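Local structure of H subunit of photosynthetic reaction center complex (Rhodopseudomonas palustris, 6Z5S) at residues Arg115-Glu120 / Ser228-Asp233. The protein probably caps the cytoplasmic side of the photosynthetic reaction centre, with one membrane-spanning helix and a PRC-barrel domain that would shield the quinone sites. Numbering follows the deposited sequence.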
loop_
_atom_site.group_PDB
_atom_site.type_symbol
_atom_site.label_atom_id
_atom_site.label_comp_id
_atom_site.label_asym_id
_atom_site.label_seq_id
_atom_site.Cartn_x
_atom_site.Cartn_y
_atom_site.Cartn_z
ATOM N N ARG D 115 6.842 -13.748 -31.228
ATOM C CA ARG D 115 6.634 -12.317 -31.330
ATOM C C ARG D 115 6.796 -11.858 -32.774
ATOM O O ARG D 115 7.264 -12.594 -33.646
ATOM C CB ARG D 115 7.614 -11.567 -30.435
ATOM C CG ARG D 115 7.538 -11.934 -28.976
ATOM C CD ARG D 115 8.335 -10.961 -28.142
ATOM N NE ARG D 115 7.544 -9.824 -27.714
ATOM C CZ ARG D 115 8.020 -8.814 -27.002
ATOM N NH1 ARG D 115 9.290 -8.797 -26.636
ATOM N NH2 ARG D 115 7.221 -7.823 -26.659
ATOM N N ALA D 116 6.396 -10.617 -33.024
ATOM C CA ALA D 116 6.552 -10.042 -34.350
ATOM C C ALA D 116 8.028 -9.909 -34.691
ATOM O O ALA D 116 8.837 -9.478 -33.866
ATOM C CB ALA D 116 5.869 -8.680 -34.421
ATOM N N ASP D 117 8.385 -10.292 -35.913
ATOM C CA ASP D 117 9.777 -10.226 -36.347
ATOM C C ASP D 117 10.065 -8.827 -36.886
ATOM O O ASP D 117 10.322 -8.608 -38.070
ATOM C CB ASP D 117 10.073 -11.307 -37.375
ATOM C CG ASP D 117 11.536 -11.684 -37.409
ATOM O OD1 ASP D 117 11.879 -12.715 -38.022
ATOM O OD2 ASP D 117 12.349 -10.945 -36.818
ATOM N N VAL D 118 10.018 -7.869 -35.969
ATOM C CA VAL D 118 10.237 -6.462 -36.280
ATOM C C VAL D 118 10.676 -5.783 -34.989
ATOM O O VAL D 118 10.213 -6.163 -33.906
ATOM C CB VAL D 118 8.972 -5.822 -36.873
ATOM C CG1 VAL D 118 7.887 -5.677 -35.820
ATOM C CG2 VAL D 118 9.289 -4.488 -37.508
ATOM N N PRO D 119 11.587 -4.818 -35.041
ATOM C CA PRO D 119 12.032 -4.163 -33.809
ATOM C C PRO D 119 10.974 -3.230 -33.246
ATOM O O PRO D 119 10.001 -2.872 -33.909
ATOM C CB PRO D 119 13.272 -3.383 -34.255
ATOM C CG PRO D 119 13.105 -3.217 -35.711
ATOM C CD PRO D 119 12.439 -4.459 -36.182
ATOM N N GLU D 120 11.177 -2.845 -31.990
ATOM C CA GLU D 120 10.344 -1.830 -31.363
ATOM C C GLU D 120 10.764 -0.457 -31.863
ATOM O O GLU D 120 11.949 -0.121 -31.847
ATOM C CB GLU D 120 10.468 -1.886 -29.845
ATOM C CG GLU D 120 10.251 -3.247 -29.245
ATOM C CD GLU D 120 10.145 -3.191 -27.735
ATOM O OE1 GLU D 120 9.670 -2.160 -27.213
ATOM O OE2 GLU D 120 10.531 -4.175 -27.071
ATOM N N SER D 228 15.007 -7.544 -33.671
ATOM C CA SER D 228 13.560 -7.643 -33.624
ATOM C C SER D 228 13.106 -8.254 -32.304
ATOM O O SER D 228 13.885 -8.858 -31.567
ATOM C CB SER D 228 13.046 -8.474 -34.794
ATOM O OG SER D 228 13.249 -9.849 -34.557
ATOM N N LYS D 229 11.816 -8.091 -32.008
ATOM C CA LYS D 229 11.258 -8.676 -30.795
ATOM C C LYS D 229 11.406 -10.190 -30.794
ATOM O O LYS D 229 11.659 -10.801 -29.747
ATOM C CB LYS D 229 9.791 -8.280 -30.659
ATOM C CG LYS D 229 9.579 -6.876 -30.140
ATOM C CD LYS D 229 8.128 -6.465 -30.226
ATOM C CE LYS D 229 7.794 -5.911 -31.591
ATOM N NZ LYS D 229 6.371 -5.501 -31.671
ATOM N N LEU D 230 11.257 -10.811 -31.963
ATOM C CA LEU D 230 11.385 -12.259 -32.055
ATOM C C LEU D 230 12.795 -12.701 -31.700
ATOM O O LEU D 230 12.988 -13.655 -30.940
ATOM C CB LEU D 230 11.011 -12.724 -33.456
ATOM C CG LEU D 230 10.956 -14.235 -33.634
ATOM C CD1 LEU D 230 10.020 -14.842 -32.620
ATOM C CD2 LEU D 230 10.515 -14.575 -35.034
ATOM N N GLU D 231 13.797 -12.009 -32.236
ATOM C CA GLU D 231 15.172 -12.340 -31.895
ATOM C C GLU D 231 15.462 -12.051 -30.432
ATOM O O GLU D 231 16.256 -12.760 -29.812
ATOM C CB GLU D 231 16.131 -11.573 -32.793
ATOM C CG GLU D 231 15.944 -11.861 -34.263
ATOM C CD GLU D 231 16.184 -10.646 -35.132
ATOM O OE1 GLU D 231 16.235 -9.525 -34.589
ATOM O OE2 GLU D 231 16.316 -10.810 -36.361
ATOM N N GLU D 232 14.836 -11.018 -29.871
ATOM C CA GLU D 232 14.993 -10.740 -28.449
ATOM C C GLU D 232 14.521 -11.916 -27.605
ATOM O O GLU D 232 15.249 -12.390 -26.719
ATOM C CB GLU D 232 14.231 -9.472 -28.077
ATOM C CG GLU D 232 14.958 -8.190 -28.402
ATOM C CD GLU D 232 14.245 -6.976 -27.853
ATOM O OE1 GLU D 232 13.580 -6.267 -28.635
ATOM O OE2 GLU D 232 14.346 -6.732 -26.634
ATOM N N ASP D 233 13.298 -12.395 -27.850
ATOM C CA ASP D 233 12.855 -13.571 -27.111
ATOM C C ASP D 233 13.744 -14.769 -27.381
ATOM O O ASP D 233 14.041 -15.533 -26.464
ATOM C CB ASP D 233 11.400 -13.930 -27.398
ATOM C CG ASP D 233 10.437 -13.223 -26.481
ATOM O OD1 ASP D 233 10.886 -12.635 -25.478
ATOM O OD2 ASP D 233 9.220 -13.367 -26.682
#
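Arg115 runs across the side chain of Lys229 in the tightly packed, buried half of this contact. Lys229 CD sits over one face of the guanidinium, 3.9 Å from Arg115 NH2 and nearer the margin of the group than its centre, while Glu120 CG packs against Lys229 CG. The arginine chain bends at CG-CD (chi3 89°), which turns its head across the lysine methylenes. Arg115 NE and Lys229 NZ each form a salt bridge to an acidic side chain of another protein's chain. With an alanine here in place of Arg115 the guanidinium is gone, which would probably uncover those methylenes and leave the acidic group held by NE without its charge mate. Packing thins at the exposed Asp117 and Val118, where polar bonds take over. The buried N-cap Ser228 donates OG to Asp117 OD2 (2.7 Å), on the anti side and 27° out of the carboxylate plane, and forms a capping box with Glu231. Lys229 N bonds Val118 O at 3.1 Å, nearly straight (170°). The loop between helix 102-105 and strand 129-131, with its inverse gamma turn at Asp117, packs against the N-terminal turn of helix 229-245, where Glu232 OE2 is shared between Tyr177 OH of strand 174-182 and a basic side chain of the other protein.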